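Long-range contacts in tetratricopeptide TPR_2 repeat protein (PDB 5DJS), which is of unknown function but joins tetratricopeptide repeats to a two-domain fold of the GT-B clan, with uridine-5'-diphosphate bound in the model: residues A[165-170]-A[240-245]; A[264-269]-A[277-282]; A[411-416]-A[433-438]. The protein carries 1 engineered substitution. One frame throughout, in Å; residues are numbered along the deposited sequence.

Past the helical repeats, the chain enters the first of two parallel sheets on strand 163-169 and returns beside it on strand 240-243, so interaction 1 closes a loop of 69 intervening residues. Interaction 2 follows in the same sheet: only seven residues separate 264-269 from 277-282. The two contacts adjoin, since strands 240-243 and 263-266 are neighbours and Asp243 N comes 2.7 Å from Val265 O. Interaction 3 lies in the second sheet, where 16 residues lead from 411-416 to 433-438; its centre is about 31 Å from that of interaction 1 and about 30 Å from that of interaction 2. The three come in series, without nesting or crossing.

Interaction 1 of 3, residues A[165-170]-A[240-245]; sequences IGYVSG and ILVDLS
The parallel pairing of Ile165 to Val168 with Ile240 to Asp243 lies inside the first Rossmann-like sheet of this GT-B fold, where strand 163-169 is flanked by 193-199 and 240-243. The ladder runs from Gly166 N to Ile240 O, then Val242 N to Gly166 O, then Val168 N to Val242 O at 2.8 Å. It carries on just past the second strand, where Leu244 N reaches Val168 O at 3.1 Å.

On the face of Ile165, Tyr167 and Val242 the side chains pack against helix 479-521, with helix 176-187 also touching Tyr167. Val242 lies alongside Tyr167, pointing the same way, with its CB 3.7 Å from ring atom CD1. Leu244 comes from another direction and sets its CD1 3.5 Å from Tyr167 CD1, at the ring edge and near its plane. The Tyr167 hydroxyl reaches beyond the pair to Tyr512 and His188. On the face turned to helix 253-257, Leu241 CD1 lies over Gly166, which has no side chain there, and meets Val168 CG2 at 3.5 Å.

Polar groups gather where the strands end. With OG swung opposite its own backbone N (chi1 -170°), Ser169 meets Ser245 OG at 2.7 Å, and either hydroxyl could be the donor; Ser169 OG also takes the N-H of Glu171. A water donates to both Val168 O and Asp243 OD1, the latter at 2.7 Å, while Asp243 OD2 bonds Thr266 OG1 on the next strand.

Val168 O is thus gripped by a backbone N-H and a water, and the buried carboxylate of Asp243 has partners at both oxygens. These bonds tie the segment that follows strand 240-243 to the end of strand 163-169; the Ser245 side chain there is about 14 Å from the bound uridine-5'-diphosphate.

Interaction 2 of 3, residues A[264-269]-A[277-282]; sequences QVTWLA and RAMDYL
Gln264 O takes two backbone donors, Asp280 N at 2.9 Å and Tyr281 N at 3.0 Å. The second lies in the carbonyl plane, the first 27° out of it. One step on, Thr266 N bonds Tyr281 O, which completes the pairing of Val265 with Tyr281 at the start of strand 281-285 in the first sheet; a bond of Thr266 with Val283 carries the parallel ladder on to Thr266 and Leu282.

Side chains add two further hydrogen bonds at Gln264. Its backbone N gives its hydrogen to Asp280 OD2 at 2.7 Å, on the lone pair that faces away from OD1; OD1 itself is in a salt bridge with Arg259. The Gln264 chain runs extended beyond CG and brings NE2 to Ala278 O at 2.9 Å. The acceptor is nearly in the amide plane, yet the amide nitrogen stands above the carbonyl plane of Ala278, 42° out of it. A second bond from NE2 goes to Phe256 O.

Sulfur and apolar packing fill in the rest. Met279 folds back through bends at chi2 and chi3, laying SD against the peptide that joins Val265 to Thr266, 3.4 Å from Val265 C. On the same side of the sheet Thr266 CG2 presses obliquely on Leu282, 3.6 Å from CD1. Val265 CG2 and Tyr281 CB touch more lightly on the opposite side.

With its N, O and NE2 all bonded across the contact, Gln264 probably holds the loop 278-280 against the strand, and the arginine partner of Asp280 probably helps to hold the carboxylate acceptor in place.

Interaction 3 of 3, residues A[411-416]-A[433-438]; sequences DVALDT and VPVVTL
Ala413 sits in the tight middle of this contact, bonded through both its N and its O to the partner segment: its N reaches Pro434 O at 2.8 Å and its O receives Val436 N. Its methyl meets Val435 CG2 at 3.9 Å, and Val433 CG1 closes over the Ala413 N, on the side where helix 423-430 packs. On the other side of the sheet, against helix 465-477, Val412 CG1 meets Val436 CG2 at 3.8 Å.

These segments are the two strands of a beta-alpha-beta unit, 412-414 and 435-438 joined through helix 423-430, in the second Rossmann-like domain of the GT-B fold. Close packing persists to the C-terminal end of the contact, where Asp415 N bonds Val436 O and Asp415 CB lies 3.4 Å from Thr437 CG2. Thr437 places OG1 between its backbone N and carbonyl carbon (chi1 72°), and it is the methyl that faces the aspartate. The Asp415 carboxylate is tied to Thr448, Ser420 and Gly421, the last a residue of the uridine-5'-diphosphate pocket; that ligand is about 6 Å from the side chain.

At the looser start, where Asp411 is partly exposed, the ladder has no backbone hydrogen bond. The side chain of Asp411 leaves the backbone heading away from the partner segment, its OD2 bonding Val332 N, and the touch is made by Asp411 O, 3.3 Å from Pro434 CD, a proline carbon standing where other residues carry an N-H.

Interaction 1 of 3, residues A[165-170]-A[240-245]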
loop_
_atom_site.group_PDB
_atom_site.type_symbol
_atom_site.label_atom_id
_atom_site.label_comp_id
_atom_site.label_asym_id
_atom_site.label_seq_id
_atom_site.Cartn_x
_atom_site.Cartn_y
_atom_site.Cartn_z
ATOM N N ILE A 165 9.549 16.401 13.861
ATOM C CA ILE A 165 8.867 15.218 13.336
ATOM C C ILE A 165 9.741 14.543 12.292
ATOM O O ILE A 165 10.260 15.192 11.382
ATOM C CB ILE A 165 7.492 15.545 12.711
ATOM C CG1 ILE A 165 6.590 16.248 13.732
ATOM C CG2 ILE A 165 6.799 14.267 12.247
ATOM C CD1 ILE A 165 5.406 16.949 13.109
ATOM N N GLY A 166 9.888 13.231 12.440
ATOM C CA GLY A 166 10.647 12.405 11.508
ATOM C C GLY A 166 9.734 11.432 10.792
ATOM O O GLY A 166 9.038 10.638 11.428
ATOM N N TYR A 167 9.730 11.512 9.467
ATOM C CA TYR A 167 8.940 10.619 8.605
ATOM C C TYR A 167 9.874 9.570 8.003
ATOM O O TYR A 167 10.811 9.924 7.274
ATOM C CB TYR A 167 8.239 11.437 7.503
ATOM C CG TYR A 167 7.072 12.238 8.034
ATOM C CD1 TYR A 167 5.871 11.605 8.367
ATOM C CD2 TYR A 167 7.172 13.611 8.247
ATOM C CE1 TYR A 167 4.796 12.312 8.877
ATOM C CE2 TYR A 167 6.093 14.336 8.752
ATOM C CZ TYR A 167 4.909 13.678 9.065
ATOM O OH TYR A 167 3.836 14.360 9.579
ATOM N N VAL A 168 9.635 8.296 8.319
ATOM C CA VAL A 168 10.514 7.208 7.881
ATOM C C VAL A 168 9.776 6.311 6.898
ATOM O O VAL A 168 8.795 5.657 7.268
ATOM C CB VAL A 168 11.026 6.343 9.063
ATOM C CG1 VAL A 168 12.216 5.499 8.612
ATOM C CG2 VAL A 168 11.413 7.203 10.269
ATOM N N SER A 169 10.261 6.266 5.656
ATOM C CA SER A 169 9.643 5.447 4.617
ATOM C C SER A 169 10.603 5.112 3.504
ATOM O O SER A 169 11.512 5.879 3.206
ATOM C CB SER A 169 8.460 6.177 3.995
ATOM O OG SER A 169 7.729 5.306 3.153
ATOM N N GLY A 170 10.373 3.962 2.882
ATOM C CA GLY A 170 11.088 3.556 1.674
ATOM C C GLY A 170 10.268 3.693 0.413
ATOM O O GLY A 170 10.642 3.142 -0.622
ATOM N N ILE A 240 8.853 12.992 17.597
ATOM C CA ILE A 240 7.801 12.152 17.044
ATOM C C ILE A 240 8.346 11.515 15.776
ATOM O O ILE A 240 8.664 12.223 14.820
ATOM C CB ILE A 240 6.538 12.983 16.742
ATOM C CG1 ILE A 240 6.019 13.616 18.040
ATOM C CG2 ILE A 240 5.463 12.107 16.105
ATOM C CD1 ILE A 240 4.840 14.549 17.889
ATOM N N LEU A 241 8.478 10.190 15.780
ATOM C CA LEU A 241 8.955 9.462 14.604
ATOM C C LEU A 241 7.762 8.748 14.014
ATOM O O LEU A 241 7.001 8.112 14.752
ATOM C CB LEU A 241 10.045 8.472 14.982
ATOM C CG LEU A 241 10.911 7.949 13.833
ATOM C CD1 LEU A 241 11.828 9.022 13.273
ATOM C CD2 LEU A 241 11.738 6.758 14.316
ATOM N N VAL A 242 7.590 8.869 12.697
ATOM C CA VAL A 242 6.408 8.344 12.011
ATOM C C VAL A 242 6.802 7.294 10.979
ATOM O O VAL A 242 7.614 7.550 10.079
ATOM C CB VAL A 242 5.583 9.453 11.324
ATOM C CG1 VAL A 242 4.237 8.911 10.855
ATOM C CG2 VAL A 242 5.348 10.617 12.282
ATOM N N ASP A 243 6.224 6.105 11.148
ATOM C CA ASP A 243 6.350 5.008 10.191
ATOM C C ASP A 243 5.311 5.203 9.105
ATOM O O ASP A 243 4.121 5.001 9.337
ATOM C CB ASP A 243 6.107 3.662 10.872
ATOM C CG ASP A 243 5.903 2.534 9.878
ATOM O OD1 ASP A 243 6.689 2.457 8.894
ATOM O OD2 ASP A 243 4.948 1.744 10.084
ATOM N N LEU A 244 5.778 5.579 7.929
ATOM C CA LEU A 244 4.917 5.743 6.771
ATOM C C LEU A 244 4.759 4.469 5.949
ATOM O O LEU A 244 3.781 4.358 5.217
ATOM C CB LEU A 244 5.453 6.865 5.871
ATOM C CG LEU A 244 4.850 8.276 5.938
ATOM C CD1 LEU A 244 4.238 8.657 7.273
ATOM C CD2 LEU A 244 5.938 9.261 5.546
ATOM N N SER A 245 5.703 3.529 6.050
ATOM C CA SER A 245 5.707 2.345 5.183
ATOM C C SER A 245 4.871 1.166 5.669
ATOM O O SER A 245 4.189 0.534 4.862
ATOM C CB SER A 245 7.134 1.877 4.894
ATOM O OG SER A 245 7.783 2.778 4.002
HETATM O O HOH W 1 9.257 2.829 8.280
#

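Interaction 2 of 3, residues A[264-269]-A[277-282]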
loop_
_atom_site.group_PDB
_atom_site.type_symbol
_atom_site.label_atom_id
_atom_site.label_comp_id
_atom_site.label_asym_id
_atom_site.label_seq_id
_atom_site.Cartn_x
_atom_site.Cartn_y
_atom_site.Cartn_z
ATOM N N GLN A 264 6.186 7.419 18.993
ATOM C CA GLN A 264 6.349 6.679 17.752
ATOM C C GLN A 264 4.986 6.270 17.203
ATOM O O GLN A 264 4.167 5.669 17.922
ATOM C CB GLN A 264 7.259 5.481 17.982
ATOM C CG GLN A 264 8.645 5.905 18.448
ATOM C CD GLN A 264 9.689 4.823 18.316
ATOM O OE1 GLN A 264 10.793 5.085 17.842
ATOM N NE2 GLN A 264 9.358 3.600 18.736
ATOM N N VAL A 265 4.778 6.604 15.926
ATOM C CA VAL A 265 3.468 6.604 15.272
ATOM C C VAL A 265 3.531 5.867 13.937
ATOM O O VAL A 265 4.478 6.054 13.158
ATOM C CB VAL A 265 3.031 8.050 14.951
ATOM C CG1 VAL A 265 1.680 8.079 14.253
ATOM C CG2 VAL A 265 2.990 8.907 16.204
ATOM N N THR A 266 2.511 5.057 13.654
ATOM C CA THR A 266 2.346 4.466 12.310
ATOM C C THR A 266 1.106 5.090 11.645
ATOM O O THR A 266 0.042 5.186 12.263
ATOM C CB THR A 266 2.323 2.909 12.347
ATOM O OG1 THR A 266 2.526 2.390 11.025
ATOM C CG2 THR A 266 1.028 2.337 12.945
ATOM N N TRP A 267 1.262 5.540 10.404
ATOM C CA TRP A 267 0.218 6.293 9.702
ATOM C C TRP A 267 0.390 6.185 8.177
ATOM O O TRP A 267 1.525 6.060 7.681
ATOM C CB TRP A 267 0.250 7.776 10.126
ATOM C CG TRP A 267 -0.611 8.669 9.260
ATOM C CD1 TRP A 267 -1.976 8.702 9.216
ATOM C CD2 TRP A 267 -0.160 9.636 8.308
ATOM N NE1 TRP A 267 -2.402 9.629 8.298
ATOM C CE2 TRP A 267 -1.307 10.218 7.727
ATOM C CE3 TRP A 267 1.103 10.075 7.895
ATOM C CZ2 TRP A 267 -1.231 11.206 6.749
ATOM C CZ3 TRP A 267 1.184 11.064 6.915
ATOM C CH2 TRP A 267 0.022 11.617 6.355
ATOM N N LEU A 268 -0.744 6.213 7.462
ATOM C CA LEU A 268 -0.816 6.328 5.994
ATOM C C LEU A 268 -0.900 4.985 5.270
ATOM O O LEU A 268 -1.844 4.749 4.537
ATOM C CB LEU A 268 0.317 7.194 5.420
ATOM C CG LEU A 268 0.234 7.605 3.959
ATOM C CD1 LEU A 268 -0.776 8.706 3.803
ATOM C CD2 LEU A 268 1.569 8.124 3.482
ATOM N N ALA A 269 0.076 4.114 5.489
ATOM C CA ALA A 269 0.126 2.803 4.838
ATOM C C ALA A 269 -0.524 1.723 5.690
ATOM O O ALA A 269 -0.974 0.705 5.163
ATOM C CB ALA A 269 1.572 2.426 4.526
ATOM N N ARG A 277 5.102 -3.559 20.614
ATOM C CA ARG A 277 5.039 -2.726 21.834
ATOM C C ARG A 277 5.624 -1.335 21.584
ATOM O O ARG A 277 5.090 -0.345 22.086
ATOM C CB ARG A 277 5.831 -3.352 22.991
ATOM C CG ARG A 277 5.246 -4.615 23.596
ATOM C CD ARG A 277 6.126 -5.123 24.735
ATOM N NE ARG A 277 5.510 -4.901 26.046
ATOM C CZ ARG A 277 4.692 -5.757 26.681
ATOM N NH1 ARG A 277 4.358 -6.939 26.148
ATOM N NH2 ARG A 277 4.197 -5.430 27.876
ATOM N N ALA A 278 6.726 -1.282 20.825
ATOM C CA ALA A 278 7.449 -0.035 20.522
ATOM C C ALA A 278 6.666 1.037 19.749
ATOM O O ALA A 278 7.043 2.217 19.784
ATOM C CB ALA A 278 8.735 -0.345 19.772
ATOM N N MET A 279 5.607 0.643 19.039
ATOM C CA MET A 279 4.752 1.611 18.353
ATOM C C MET A 279 3.661 2.092 19.317
ATOM O O MET A 279 2.850 1.307 19.810
ATOM C CB MET A 279 4.154 1.003 17.091
ATOM C CG MET A 279 3.647 2.024 16.083
ATOM S SD MET A 279 4.925 3.058 15.319
ATOM C CE MET A 279 5.897 1.854 14.408
ATOM N N ASP A 280 3.657 3.393 19.585
ATOM C CA ASP A 280 2.790 3.969 20.610
ATOM C C ASP A 280 1.425 4.239 20.027
ATOM O O ASP A 280 0.417 3.870 20.623
ATOM C CB ASP A 280 3.375 5.280 21.176
ATOM C CG ASP A 280 4.819 5.139 21.670
ATOM O OD1 ASP A 280 5.069 4.288 22.558
ATOM O OD2 ASP A 280 5.694 5.894 21.168
ATOM N N TYR A 281 1.404 4.884 18.857
ATOM C CA TYR A 281 0.156 5.321 18.207
ATOM C C TYR A 281 -0.014 4.831 16.769
ATOM O O TYR A 281 0.955 4.674 16.033
ATOM C CB TYR A 281 0.075 6.848 18.233
ATOM C CG TYR A 281 0.035 7.384 19.639
ATOM C CD1 TYR A 281 -1.163 7.419 20.350
ATOM C CD2 TYR A 281 1.194 7.822 20.271
ATOM C CE1 TYR A 281 -1.213 7.902 21.645
ATOM C CE2 TYR A 281 1.159 8.302 21.570
ATOM C CZ TYR A 281 -0.049 8.342 22.249
ATOM O OH TYR A 281 -0.094 8.817 23.529
ATOM N N LEU A 282 -1.264 4.579 16.396
ATOM C CA LEU A 282 -1.660 4.400 15.010
ATOM C C LEU A 282 -2.716 5.473 14.710
ATOM O O LEU A 282 -3.754 5.513 15.375
ATOM C CB LEU A 282 -2.225 2.995 14.809
ATOM C CG LEU A 282 -2.594 2.594 13.371
ATOM C CD1 LEU A 282 -2.393 1.101 13.132
ATOM C CD2 LEU A 282 -4.023 2.982 13.028
#

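Interaction 3 of 3, residues A[411-416]-A[433-438]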
loop_
_atom_site.group_PDB
_atom_site.type_symbol
_atom_site.label_atom_id
_atom_site.label_comp_id
_atom_site.label_asym_id
_atom_site.label_seq_id
_atom_site.Cartn_x
_atom_site.Cartn_y
_atom_site.Cartn_z
ATOM N N ASP A 411 -18.649 5.278 -15.691
ATOM C CA ASP A 411 -19.860 5.827 -15.071
ATOM C C ASP A 411 -19.869 5.626 -13.556
ATOM O O ASP A 411 -20.261 6.522 -12.808
ATOM C CB ASP A 411 -21.108 5.176 -15.677
ATOM C CG ASP A 411 -21.163 5.324 -17.181
ATOM O OD1 ASP A 411 -21.181 6.479 -17.650
ATOM O OD2 ASP A 411 -21.173 4.293 -17.892
ATOM N N VAL A 412 -19.468 4.433 -13.123
ATOM C CA VAL A 412 -19.463 4.035 -11.714
ATOM C C VAL A 412 -18.183 3.253 -11.414
ATOM O O VAL A 412 -17.790 2.386 -12.201
ATOM C CB VAL A 412 -20.664 3.117 -11.403
ATOM C CG1 VAL A 412 -20.616 2.595 -9.967
ATOM C CG2 VAL A 412 -21.978 3.839 -11.683
ATOM N N ALA A 413 -17.552 3.545 -10.275
ATOM C CA ALA A 413 -16.391 2.776 -9.807
ATOM C C ALA A 413 -16.801 1.766 -8.748
ATOM O O ALA A 413 -17.640 2.056 -7.894
ATOM C CB ALA A 413 -15.336 3.700 -9.256
ATOM N N LEU A 414 -16.211 0.577 -8.813
ATOM C CA LEU A 414 -16.479 -0.491 -7.844
ATOM C C LEU A 414 -15.238 -0.728 -7.004
ATOM O O LEU A 414 -14.141 -0.860 -7.546
ATOM C CB LEU A 414 -16.873 -1.780 -8.566
ATOM C CG LEU A 414 -18.119 -1.701 -9.449
ATOM C CD1 LEU A 414 -18.297 -2.986 -10.241
ATOM C CD2 LEU A 414 -19.358 -1.416 -8.621
ATOM N N ASP A 415 -15.417 -0.777 -5.688
ATOM C CA ASP A 415 -14.304 -0.969 -4.746
ATOM C C ASP A 415 -14.180 -2.437 -4.375
ATOM O O ASP A 415 -15.165 -3.171 -4.398
ATOM C CB ASP A 415 -14.551 -0.139 -3.489
ATOM C CG ASP A 415 -13.452 -0.274 -2.447
ATOM O OD1 ASP A 415 -12.264 -0.234 -2.831
ATOM O OD2 ASP A 415 -13.786 -0.425 -1.240
ATOM N N THR A 416 -12.964 -2.851 -4.030
ATOM C CA THR A 416 -12.682 -4.250 -3.699
ATOM C C THR A 416 -12.997 -4.612 -2.244
ATOM O O THR A 416 -13.120 -3.747 -1.372
ATOM C CB THR A 416 -11.216 -4.595 -3.991
ATOM O OG1 THR A 416 -10.367 -3.609 -3.396
ATOM C CG2 THR A 416 -10.961 -4.618 -5.490
ATOM N N VAL A 433 -16.507 10.558 -10.486
ATOM C CA VAL A 433 -17.045 9.209 -10.619
ATOM C C VAL A 433 -17.393 8.713 -9.212
ATOM O O VAL A 433 -16.530 8.727 -8.333
ATOM C CB VAL A 433 -16.023 8.258 -11.283
ATOM C CG1 VAL A 433 -16.591 6.846 -11.436
ATOM C CG2 VAL A 433 -15.613 8.789 -12.649
ATOM N N PRO A 434 -18.650 8.270 -8.992
ATOM C CA PRO A 434 -18.982 7.674 -7.701
ATOM C C PRO A 434 -18.355 6.284 -7.522
ATOM O O PRO A 434 -18.028 5.610 -8.513
ATOM C CB PRO A 434 -20.519 7.580 -7.721
ATOM C CG PRO A 434 -20.945 7.804 -9.126
ATOM C CD PRO A 434 -19.753 8.147 -9.959
ATOM N N VAL A 435 -18.206 5.875 -6.258
ATOM C CA VAL A 435 -17.559 4.619 -5.882
ATOM C C VAL A 435 -18.494 3.840 -4.969
ATOM O O VAL A 435 -18.923 4.374 -3.946
ATOM C CB VAL A 435 -16.235 4.880 -5.130
ATOM C CG1 VAL A 435 -15.533 3.575 -4.771
ATOM C CG2 VAL A 435 -15.303 5.759 -5.958
ATOM N N VAL A 436 -18.795 2.590 -5.329
ATOM C CA VAL A 436 -19.574 1.692 -4.471
ATOM C C VAL A 436 -18.591 0.822 -3.674
ATOM O O VAL A 436 -17.593 0.356 -4.225
ATOM C CB VAL A 436 -20.513 0.788 -5.292
ATOM C CG1 VAL A 436 -21.467 0.015 -4.381
ATOM C CG2 VAL A 436 -21.309 1.612 -6.311
ATOM N N THR A 437 -18.866 0.629 -2.378
ATOM C CA THR A 437 -17.997 -0.137 -1.472
ATOM C C THR A 437 -18.806 -0.972 -0.506
ATOM O O THR A 437 -19.986 -0.697 -0.282
ATOM C CB THR A 437 -17.107 0.769 -0.593
ATOM O OG1 THR A 437 -17.897 1.427 0.409
ATOM C CG2 THR A 437 -16.434 1.830 -1.408
ATOM N N LEU A 438 -18.155 -1.982 0.071
ATOM C CA LEU A 438 -18.641 -2.643 1.280
ATOM C C LEU A 438 -17.876 -2.076 2.487
ATOM O O LEU A 438 -16.652 -1.937 2.454
ATOM C CB LEU A 438 -18.457 -4.158 1.188
ATOM C CG LEU A 438 -18.881 -5.004 2.404
ATOM C CD1 LEU A 438 -20.376 -4.906 2.652
ATOM C CD2 LEU A 438 -18.477 -6.466 2.247
#